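Local atomic coordinates of 4,5-DOPA dioxygenase extradiol (Escherichia coli, PDB entry 2PW6), a protein that opens the aromatic ring of L-DOPA between carbons 4 and 5 in vitro, yielding an unstable seco-DOPA that rearranges to betalamic acid, although its physiological substrate is unknown. Residues L141-S146 / H234-L239; V217-H222 / P230-Y235; E103-I108 / F153-K158. All blocks are in the same frame, centred on the assembly; numbering follows the deposited sequence.

Contact 1. Residues L141-S146 / H234-L239; sequences LSIDSS and HYLPLL. With ZN (zinc ion), chain B.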
loop_
_atom_site.group_PDB
_atom_site.type_symbol
_atom_site.label_atom_id
_atom_site.label_comp_id
_atom_site.label_asym_id
_atom_site.label_seq_id
_atom_site.Cartn_x
_atom_site.Cartn_y
_atom_site.Cartn_z
ATOM N N LEU A 141 -0.942 -16.963 -1.041
ATOM C CA LEU A 141 -0.127 -17.487 -2.120
ATOM C C LEU A 141 0.368 -16.323 -3.019
ATOM O O LEU A 141 -0.417 -15.428 -3.355
ATOM C CB LEU A 141 -0.938 -18.477 -2.967
ATOM C CG LEU A 141 -0.220 -19.084 -4.188
ATOM C CD1 LEU A 141 0.949 -20.030 -3.754
ATOM C CD2 LEU A 141 -1.234 -19.809 -5.034
ATOM N N SER A 142 1.645 -16.345 -3.395
ATOM C CA SER A 142 2.233 -15.258 -4.168
ATOM C C SER A 142 2.334 -15.663 -5.642
ATOM O O SER A 142 2.217 -16.858 -5.998
ATOM C CB SER A 142 3.590 -14.847 -3.601
ATOM O OG SER A 142 4.596 -15.752 -4.001
ATOM N N ILE A 143 2.515 -14.665 -6.509
ATOM C CA ILE A 143 2.505 -14.892 -7.963
ATOM C C ILE A 143 3.956 -14.859 -8.415
ATOM O O ILE A 143 4.648 -13.909 -8.160
ATOM C CB ILE A 143 1.632 -13.787 -8.699
ATOM C CG1 ILE A 143 0.140 -13.964 -8.380
ATOM C CG2 ILE A 143 1.842 -13.799 -10.229
ATOM C CD1 ILE A 143 -0.650 -12.651 -8.386
ATOM N N ASP A 144 4.418 -15.897 -9.080
ATOM C CA ASP A 144 5.806 -15.923 -9.575
ATOM C C ASP A 144 6.014 -14.973 -10.792
ATOM O O ASP A 144 5.585 -15.309 -11.904
ATOM C CB ASP A 144 6.183 -17.358 -9.991
ATOM C CG ASP A 144 7.696 -17.542 -10.244
ATOM O OD1 ASP A 144 8.476 -16.566 -10.355
ATOM O OD2 ASP A 144 8.128 -18.717 -10.299
ATOM N N SER A 145 6.650 -13.823 -10.543
ATOM C CA SER A 145 7.162 -12.846 -11.558
ATOM C C SER A 145 7.770 -13.448 -12.824
ATOM O O SER A 145 7.521 -12.968 -13.935
ATOM C CB SER A 145 8.342 -12.081 -10.963
ATOM O OG SER A 145 7.961 -10.933 -10.308
ATOM N N SER A 146 8.632 -14.452 -12.622
ATOM C CA SER A 146 9.532 -14.955 -13.652
ATOM C C SER A 146 8.849 -15.909 -14.610
ATOM O O SER A 146 9.478 -16.415 -15.541
ATOM C CB SER A 146 10.736 -15.659 -12.984
ATOM O OG SER A 146 10.299 -16.805 -12.251
ATOM N N HIS A 234 -1.585 -7.317 -11.914
ATOM C CA HIS A 234 -3.026 -7.134 -11.630
ATOM C C HIS A 234 -3.970 -7.930 -12.492
ATOM O O HIS A 234 -5.152 -8.122 -12.141
ATOM C CB HIS A 234 -3.421 -5.674 -11.606
ATOM C CG HIS A 234 -3.215 -5.000 -10.283
ATOM N ND1 HIS A 234 -2.005 -4.481 -9.903
ATOM C CD2 HIS A 234 -4.095 -4.610 -9.338
ATOM C CE1 HIS A 234 -2.127 -3.852 -8.750
ATOM N NE2 HIS A 234 -3.392 -3.918 -8.374
ATOM N N TYR A 235 -3.442 -8.424 -13.604
ATOM C CA TYR A 235 -4.184 -9.307 -14.482
ATOM C C TYR A 235 -4.047 -10.835 -14.211
ATOM O O TYR A 235 -5.025 -11.606 -14.317
ATOM C CB TYR A 235 -3.713 -9.024 -15.889
ATOM C CG TYR A 235 -4.393 -9.865 -16.901
ATOM C CD1 TYR A 235 -5.662 -9.521 -17.357
ATOM C CD2 TYR A 235 -3.774 -11.025 -17.422
ATOM C CE1 TYR A 235 -6.325 -10.303 -18.319
ATOM C CE2 TYR A 235 -4.434 -11.822 -18.380
ATOM C CZ TYR A 235 -5.715 -11.451 -18.820
ATOM O OH TYR A 235 -6.412 -12.202 -19.783
ATOM N N LEU A 236 -2.822 -11.255 -13.913
ATOM C CA LEU A 236 -2.466 -12.676 -13.704
ATOM C C LEU A 236 -3.369 -13.455 -12.723
ATOM O O LEU A 236 -3.612 -14.641 -12.963
ATOM C CB LEU A 236 -0.981 -12.825 -13.279
ATOM C CG LEU A 236 0.076 -12.599 -14.379
ATOM C CD1 LEU A 236 1.555 -12.663 -13.838
ATOM C CD2 LEU A 236 -0.115 -13.576 -15.577
ATOM N N PRO A 237 -3.879 -12.793 -11.656
ATOM C CA PRO A 237 -4.727 -13.460 -10.696
ATOM C C PRO A 237 -5.974 -14.088 -11.268
ATOM O O PRO A 237 -6.430 -15.108 -10.738
ATOM C CB PRO A 237 -5.080 -12.337 -9.696
ATOM C CG PRO A 237 -3.964 -11.429 -9.770
ATOM C CD PRO A 237 -3.619 -11.403 -11.221
ATOM N N LEU A 238 -6.528 -13.503 -12.328
ATOM C CA LEU A 238 -7.664 -14.074 -13.019
ATOM C C LEU A 238 -7.355 -15.448 -13.605
ATOM O O LEU A 238 -8.212 -16.303 -13.668
ATOM C CB LEU A 238 -8.144 -13.116 -14.146
ATOM C CG LEU A 238 -9.235 -13.648 -15.094
ATOM C CD1 LEU A 238 -10.463 -14.017 -14.334
ATOM C CD2 LEU A 238 -9.585 -12.662 -16.217
ATOM N N LEU A 239 -6.130 -15.627 -14.079
ATOM C CA LEU A 239 -5.720 -16.876 -14.676
ATOM C C LEU A 239 -5.695 -17.996 -13.636
ATOM O O LEU A 239 -5.993 -19.129 -13.970
ATOM C CB LEU A 239 -4.361 -16.696 -15.354
ATOM C CG LEU A 239 -4.403 -15.672 -16.521
ATOM C CD1 LEU A 239 -3.096 -15.703 -17.303
ATOM C CD2 LEU A 239 -5.636 -15.885 -17.480
HETATM ZN ZN ZN B . -4.193 -3.117 -6.747
#

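Contact 2. Residues V217-H222 / P230-Y235; sequences VNYLDH and PTPEHY. With ZN (zinc ion), chain B.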
loop_
_atom_site.group_PDB
_atom_site.type_symbol
_atom_site.label_atom_id
_atom_site.label_comp_id
_atom_site.label_asym_id
_atom_site.label_seq_id
_atom_site.Cartn_x
_atom_site.Cartn_y
_atom_site.Cartn_z
ATOM N N VAL A 217 -4.800 -16.043 -22.069
ATOM C CA VAL A 217 -3.415 -16.363 -21.754
ATOM C C VAL A 217 -2.503 -15.527 -22.640
ATOM O O VAL A 217 -1.479 -15.039 -22.191
ATOM C CB VAL A 217 -3.123 -17.881 -21.926
ATOM C CG1 VAL A 217 -1.621 -18.160 -22.062
ATOM C CG2 VAL A 217 -3.735 -18.654 -20.772
ATOM N N ASN A 218 -2.891 -15.390 -23.910
ATOM C CA ASN A 218 -2.170 -14.566 -24.892
ATOM C C ASN A 218 -2.716 -13.132 -24.915
ATOM O O ASN A 218 -2.854 -12.539 -25.990
ATOM C CB ASN A 218 -2.294 -15.174 -26.307
ATOM C CG ASN A 218 -1.631 -16.541 -26.428
ATOM O OD1 ASN A 218 -0.422 -16.689 -26.245
ATOM N ND2 ASN A 218 -2.424 -17.540 -26.764
ATOM N N TYR A 219 -3.030 -12.586 -23.740
ATOM C CA TYR A 219 -3.758 -11.317 -23.636
ATOM C C TYR A 219 -2.990 -10.135 -24.266
ATOM O O TYR A 219 -3.593 -9.217 -24.785
ATOM C CB TYR A 219 -4.181 -11.018 -22.184
ATOM C CG TYR A 219 -3.022 -10.627 -21.299
ATOM C CD1 TYR A 219 -2.801 -9.294 -20.941
ATOM C CD2 TYR A 219 -2.127 -11.585 -20.836
ATOM C CE1 TYR A 219 -1.715 -8.934 -20.125
ATOM C CE2 TYR A 219 -1.051 -11.237 -20.034
ATOM C CZ TYR A 219 -0.845 -9.917 -19.672
ATOM O OH TYR A 219 0.256 -9.598 -18.867
ATOM N N LEU A 220 -1.666 -10.190 -24.249
ATOM C CA LEU A 220 -0.851 -9.138 -24.858
ATOM C C LEU A 220 -0.955 -9.073 -26.395
ATOM O O LEU A 220 -0.480 -8.109 -27.001
ATOM C CB LEU A 220 0.608 -9.241 -24.393
ATOM C CG LEU A 220 0.843 -8.884 -22.921
ATOM C CD1 LEU A 220 2.291 -9.178 -22.510
ATOM C CD2 LEU A 220 0.496 -7.428 -22.664
ATOM N N ASP A 221 -1.568 -10.099 -27.002
ATOM C CA ASP A 221 -1.933 -10.115 -28.432
ATOM C C ASP A 221 -3.004 -9.089 -28.816
ATOM O O ASP A 221 -3.214 -8.834 -29.997
ATOM C CB ASP A 221 -2.428 -11.500 -28.865
ATOM C CG ASP A 221 -1.306 -12.507 -28.988
ATOM O OD1 ASP A 221 -0.138 -12.120 -28.761
ATOM O OD2 ASP A 221 -1.594 -13.690 -29.294
ATOM N N HIS A 222 -3.686 -8.516 -27.828
ATOM C CA HIS A 222 -4.694 -7.488 -28.073
ATOM C C HIS A 222 -4.006 -6.121 -28.204
ATOM O O HIS A 222 -2.903 -5.926 -27.655
ATOM C CB HIS A 222 -5.698 -7.503 -26.922
ATOM C CG HIS A 222 -6.965 -6.742 -27.182
ATOM N ND1 HIS A 222 -7.122 -5.415 -26.844
ATOM C CD2 HIS A 222 -8.155 -7.141 -27.687
ATOM C CE1 HIS A 222 -8.353 -5.033 -27.127
ATOM N NE2 HIS A 222 -8.997 -6.056 -27.654
ATOM N N PRO A 230 0.542 -2.698 -18.296
ATOM C CA PRO A 230 1.979 -2.477 -18.578
ATOM C C PRO A 230 2.921 -3.413 -17.822
ATOM O O PRO A 230 4.100 -3.548 -18.201
ATOM C CB PRO A 230 2.226 -1.023 -18.124
ATOM C CG PRO A 230 0.868 -0.413 -17.885
ATOM C CD PRO A 230 -0.102 -1.533 -17.648
ATOM N N THR A 231 2.420 -4.020 -16.737
ATOM C CA THR A 231 3.102 -5.124 -16.036
ATOM C C THR A 231 2.023 -6.134 -15.796
ATOM O O THR A 231 0.859 -5.762 -15.798
ATOM C CB THR A 231 3.675 -4.694 -14.707
ATOM O OG1 THR A 231 2.695 -3.922 -13.982
ATOM C CG2 THR A 231 4.936 -3.892 -14.915
ATOM N N PRO A 232 2.378 -7.424 -15.674
ATOM C CA PRO A 232 1.295 -8.380 -15.618
ATOM C C PRO A 232 0.514 -8.564 -14.300
ATOM O O PRO A 232 -0.533 -9.165 -14.366
ATOM C CB PRO A 232 1.986 -9.706 -16.020
ATOM C CG PRO A 232 3.371 -9.349 -16.426
ATOM C CD PRO A 232 3.684 -8.114 -15.668
ATOM N N GLU A 233 0.964 -8.028 -13.166
ATOM C CA GLU A 233 0.549 -8.529 -11.816
ATOM C C GLU A 233 -0.942 -8.412 -11.494
ATOM O O GLU A 233 -1.515 -9.314 -10.900
ATOM C CB GLU A 233 1.397 -7.921 -10.676
ATOM C CG GLU A 233 1.017 -6.483 -10.275
ATOM C CD GLU A 233 1.356 -5.441 -11.352
ATOM O OE1 GLU A 233 2.406 -5.620 -12.007
ATOM O OE2 GLU A 233 0.594 -4.453 -11.528
ATOM N N HIS A 234 -1.585 -7.317 -11.914
ATOM C CA HIS A 234 -3.026 -7.134 -11.630
ATOM C C HIS A 234 -3.970 -7.930 -12.492
ATOM O O HIS A 234 -5.152 -8.122 -12.141
ATOM C CB HIS A 234 -3.421 -5.674 -11.606
ATOM C CG HIS A 234 -3.215 -5.000 -10.283
ATOM N ND1 HIS A 234 -2.005 -4.481 -9.903
ATOM C CD2 HIS A 234 -4.095 -4.610 -9.338
ATOM C CE1 HIS A 234 -2.127 -3.852 -8.750
ATOM N NE2 HIS A 234 -3.392 -3.918 -8.374
ATOM N N TYR A 235 -3.442 -8.424 -13.604
ATOM C CA TYR A 235 -4.184 -9.307 -14.482
ATOM C C TYR A 235 -4.047 -10.835 -14.211
ATOM O O TYR A 235 -5.025 -11.606 -14.317
ATOM C CB TYR A 235 -3.713 -9.024 -15.889
ATOM C CG TYR A 235 -4.393 -9.865 -16.901
ATOM C CD1 TYR A 235 -5.662 -9.521 -17.357
ATOM C CD2 TYR A 235 -3.774 -11.025 -17.422
ATOM C CE1 TYR A 235 -6.325 -10.303 -18.319
ATOM C CE2 TYR A 235 -4.434 -11.822 -18.380
ATOM C CZ TYR A 235 -5.715 -11.451 -18.820
ATOM O OH TYR A 235 -6.412 -12.202 -19.783
HETATM ZN ZN ZN B . -4.193 -3.117 -6.747
#

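Contact 3. Residues E103-I108 / F153-K158; sequences ELLAPI and FEMGRK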
loop_
_atom_site.group_PDB
_atom_site.type_symbol
_atom_site.label_atom_id
_atom_site.label_comp_id
_atom_site.label_asym_id
_atom_site.label_seq_id
_atom_site.Cartn_x
_atom_site.Cartn_y
_atom_site.Cartn_z
ATOM N N GLU A 103 2.638 -29.362 -0.938
ATOM C CA GLU A 103 2.639 -30.738 -1.473
ATOM C C GLU A 103 1.987 -30.845 -2.849
ATOM O O GLU A 103 2.534 -31.474 -3.771
ATOM C CB GLU A 103 1.915 -31.695 -0.489
ATOM C CG GLU A 103 2.639 -31.855 0.880
ATOM C CD GLU A 103 1.781 -32.509 2.000
ATOM O OE1 GLU A 103 2.366 -32.765 3.103
ATOM O OE2 GLU A 103 0.561 -32.770 1.788
ATOM N N LEU A 104 0.792 -30.268 -2.969
ATOM C CA LEU A 104 0.088 -30.177 -4.248
ATOM C C LEU A 104 0.953 -29.547 -5.379
ATOM O O LEU A 104 0.999 -30.071 -6.488
ATOM C CB LEU A 104 -1.230 -29.413 -4.064
ATOM C CG LEU A 104 -1.995 -29.052 -5.331
ATOM C CD1 LEU A 104 -2.671 -30.299 -5.904
ATOM C CD2 LEU A 104 -3.025 -27.955 -5.038
ATOM N N LEU A 105 1.659 -28.467 -5.064
ATOM C CA LEU A 105 2.517 -27.751 -6.022
ATOM C C LEU A 105 3.853 -28.419 -6.377
ATOM O O LEU A 105 4.422 -28.134 -7.442
ATOM C CB LEU A 105 2.817 -26.347 -5.500
ATOM C CG LEU A 105 1.631 -25.387 -5.418
ATOM C CD1 LEU A 105 2.047 -24.060 -4.729
ATOM C CD2 LEU A 105 1.006 -25.190 -6.832
ATOM N N ALA A 106 4.380 -29.252 -5.473
ATOM C CA ALA A 106 5.672 -29.931 -5.688
ATOM C C ALA A 106 5.588 -30.652 -7.022
ATOM O O ALA A 106 4.532 -31.214 -7.325
ATOM C CB ALA A 106 5.966 -30.921 -4.560
ATOM N N PRO A 107 6.680 -30.641 -7.823
ATOM C CA PRO A 107 8.012 -30.066 -7.566
ATOM C C PRO A 107 8.241 -28.555 -7.759
ATOM O O PRO A 107 9.400 -28.140 -7.651
ATOM C CB PRO A 107 8.928 -30.862 -8.500
ATOM C CG PRO A 107 8.070 -31.142 -9.687
ATOM C CD PRO A 107 6.621 -31.301 -9.141
ATOM N N ILE A 108 7.183 -27.740 -7.963
ATOM C CA ILE A 108 7.335 -26.270 -7.916
ATOM C C ILE A 108 7.974 -25.921 -6.580
ATOM O O ILE A 108 7.391 -26.196 -5.543
ATOM C CB ILE A 108 5.957 -25.431 -7.995
ATOM C CG1 ILE A 108 5.021 -25.792 -9.173
ATOM C CG2 ILE A 108 6.207 -23.928 -7.867
ATOM C CD1 ILE A 108 5.551 -25.697 -10.524
ATOM N N PHE A 153 -1.775 -19.798 -15.516
ATOM C CA PHE A 153 -2.995 -20.560 -15.841
ATOM C C PHE A 153 -2.874 -22.020 -15.356
ATOM O O PHE A 153 -3.807 -22.547 -14.743
ATOM C CB PHE A 153 -3.331 -20.502 -17.351
ATOM C CG PHE A 153 -4.659 -21.165 -17.723
ATOM C CD1 PHE A 153 -5.825 -20.420 -17.800
ATOM C CD2 PHE A 153 -4.727 -22.527 -18.001
ATOM C CE1 PHE A 153 -7.041 -21.022 -18.144
ATOM C CE2 PHE A 153 -5.937 -23.146 -18.317
ATOM C CZ PHE A 153 -7.097 -22.376 -18.400
ATOM N N GLU A 154 -1.747 -22.670 -15.654
ATOM C CA GLU A 154 -1.484 -24.029 -15.133
ATOM C C GLU A 154 -1.577 -24.124 -13.605
ATOM O O GLU A 154 -2.055 -25.133 -13.095
ATOM C CB GLU A 154 -0.152 -24.616 -15.618
ATOM C CG GLU A 154 -0.065 -24.929 -17.120
ATOM C CD GLU A 154 -1.105 -25.929 -17.655
ATOM O OE1 GLU A 154 -1.923 -26.493 -16.872
ATOM O OE2 GLU A 154 -1.092 -26.132 -18.897
HETATM N N MSE A 155 -1.148 -23.070 -12.902
HETATM C CA MSE A 155 -1.325 -22.951 -11.439
HETATM C C MSE A 155 -2.762 -23.132 -10.960
HETATM O O MSE A 155 -3.007 -23.860 -10.000
HETATM C CB MSE A 155 -0.818 -21.609 -10.921
HETATM C CG MSE A 155 0.675 -21.456 -10.936
HETATM SE SE MSE A 155 1.554 -22.740 -9.679
HETATM C CE MSE A 155 1.125 -21.834 -7.989
ATOM N N GLY A 156 -3.701 -22.447 -11.603
ATOM C CA GLY A 156 -5.112 -22.620 -11.281
ATOM C C GLY A 156 -5.632 -23.996 -11.656
ATOM O O GLY A 156 -6.595 -24.477 -11.075
ATOM N N ARG A 157 -5.006 -24.623 -12.649
ATOM C CA ARG A 157 -5.312 -26.002 -12.988
ATOM C C ARG A 157 -4.941 -26.942 -11.818
ATOM O O ARG A 157 -5.683 -27.867 -11.491
ATOM C CB ARG A 157 -4.553 -26.412 -14.265
ATOM C CG ARG A 157 -5.179 -25.985 -15.564
ATOM C CD ARG A 157 -6.285 -26.953 -15.906
ATOM N NE ARG A 157 -7.340 -26.364 -16.735
ATOM C CZ ARG A 157 -7.335 -26.361 -18.066
ATOM N NH1 ARG A 157 -6.312 -26.877 -18.751
ATOM N NH2 ARG A 157 -8.356 -25.831 -18.727
ATOM N N LYS A 158 -3.792 -26.703 -11.194
ATOM C CA LYS A 158 -3.385 -27.462 -9.998
ATOM C C LYS A 158 -4.219 -27.103 -8.773
ATOM O O LYS A 158 -4.564 -27.981 -7.985
ATOM C CB LYS A 158 -1.916 -27.240 -9.679
ATOM C CG LYS A 158 -0.969 -27.658 -10.764
ATOM C CD LYS A 158 0.395 -27.081 -10.465
ATOM C CE LYS A 158 1.467 -27.871 -11.169
ATOM N NZ LYS A 158 1.509 -27.559 -12.611
#

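Contact 1. Residues L141-S146 / H234-L239
The puckered pyrrolidine ring of Pro237 presents its CG corner to Ile143, whose CD1 meets it at 3.8 Å, the two side chains crossing at about a right angle. This is strand-to-helix packing in an alpha/beta fold: strand 138-144 of the central mixed sheet lies against the N-terminal part of helix 236-243. Three residues before the proline stands the flat group nearby, the imidazole of His234. It stacks with the ring of His177 and meets those of His22 and His57 at steep angles, while its NE2 binds zinc at 2.0 Å. His22, His57 and Asp86 of the second subunit supply the other zinc ligands.

Ile143 uses both branches, one on Leu236 and one on Pro237. CG2, placed anti to the backbone N by a chi1 of -69°, touches Leu236 CD1 at 3.8 Å; CG1 runs beside that N and carries CD1 to Pro237. The contact is wholly buried and apolar, with no hydrogen bond between the segments. His152 of helix 149-159 touches both Ile143 and Leu236, and so does Phe59 of strand 50-60.

Where the strand ends, the carboxylate of Asp144 closes an Asx turn. Ser146 N (3.1 Å) and Ser146 OG (2.6 Å) both reach Asp144 OD1 from one face of the carboxylate, the N lying 46° out of its plane.

Contact 2. Residues V217-H222 / P230-Y235
A face-to-face aromatic stack between Tyr219 and Tyr235 joins two loop segments: 217-222, with its short 3-10 turn, and 230-235, which leads into helix 236-243. The ring centroids are 4.1 Å apart and the planes are inclined at 26°, so the rings close on one another at one side. Tyr235 CE2 lies 3.4 Å from Tyr219 CD2, displaced toward the rim of that ring, and the side chains run past each other in opposite directions. The phenol oxygen of Tyr235 thus comes beside Tyr219 CB and is hydrogen-bonded to Leu216 O. Leu220 CG sits over the opposite face of Tyr219, which is therefore sandwiched.

A chi1 of 72° puts Tyr219 CG between its own backbone N and carbonyl carbon and sends the phenol across to Pro232, where Tyr219 OH meets Pro232 CB at 3.3 Å. Phe197 of helix 192-202 and Asn229 touch both tyrosines. Replacing Tyr219 with an alanine would probably leave one face of the Tyr235 ring without its stacking partner and open a gap beside Pro232.

The segment gripped in this way carries a metal ligand. Glu233 OE2 uses its anti lone pair to accept from His234 ND1 at 3.1 Å, almost straight (172°) and in the imidazole plane, while Thr231 OG1 donates to the syn side of Glu233 OE1 at 2.6 Å. The ND1 and NE2-zinc bonds together hold the His234 ring in its rotation, and Thr231 steadies the glutamate: a His-carboxylate hydrogen bond in the second shell of the metal site of this DODA-type extradiol dioxygenase.

Contact 3. Residues E103-I108 / F153-K158
Leu105 and Met155, the latter present as selenomethionine, cross at about a right angle between helices 95-105 and 149-159. The selenoether end lies against one branch of the leucine: Leu105 CD2 is 3.6 Å from Met155 CE and 3.8 Å from Met155 SE, with CD1 a little farther from the same methyl. Met155 is bent at both chi2 (-65°) and chi3 (-75°), and this double turn brings its terminal methyl to the leucine fork instead of straight out from the helix.

Lys158 CD also approaches Leu105 CD2, at 4.1 Å, from a direction roughly perpendicular to that of the methionine methyl. The lysine chain is extended as far as CE and turns only at chi4 (76°), so a methylene, CD, and not the ammonium group, meets Leu105. More of Lys158 is buried here than of any other residue in the two segments. Leu104 approaches differently, over the backbone: its CD2 lies 3.3 Å from Lys158 O and its CD1 3.6 Å from the same oxygen, both methyls facing the carbonyl oxygen from the same side near the end of helix 149-159. No hydrogen bond links the segments.

Helix 95-105 stops just here. Ala106 leaves helical geometry, the peptide before Pro107 is cis, Ile108 N returns to Leu105 O at 2.8 Å, and Ile108 directs its CB toward 153-158.

Away from the metal site, the contact joins two helices beside strand 138-144, whose Leu141 touches both Leu105 and Met155. Tyr240 and Leu242 of helix 236-243 pack on Met155 and Phe153 from the neighbouring helix, and Leu162 covers Leu104.

Overall arrangement
Contacts 1 and 2 are buried, contact 3 only partly; contact 1 is the innermost, its centre about 8 Å from that of the chain, against about 14 Å for contact 2 and about 16 Å for contact 3. Contacts 1 and 2 share His234 and Tyr235: one holds the helix that follows the zinc ligand, the other the loop that leads to it. Contact 3 joins contact 1 through strand 138-144 and the helix after it, and reaches contact 2 where Val217 packs on Phe153. Their chemistry follows their place: aliphatic side chains inside, stacked tyrosines between loops, and leucines against a selenoether and a lysine methylene toward the surface.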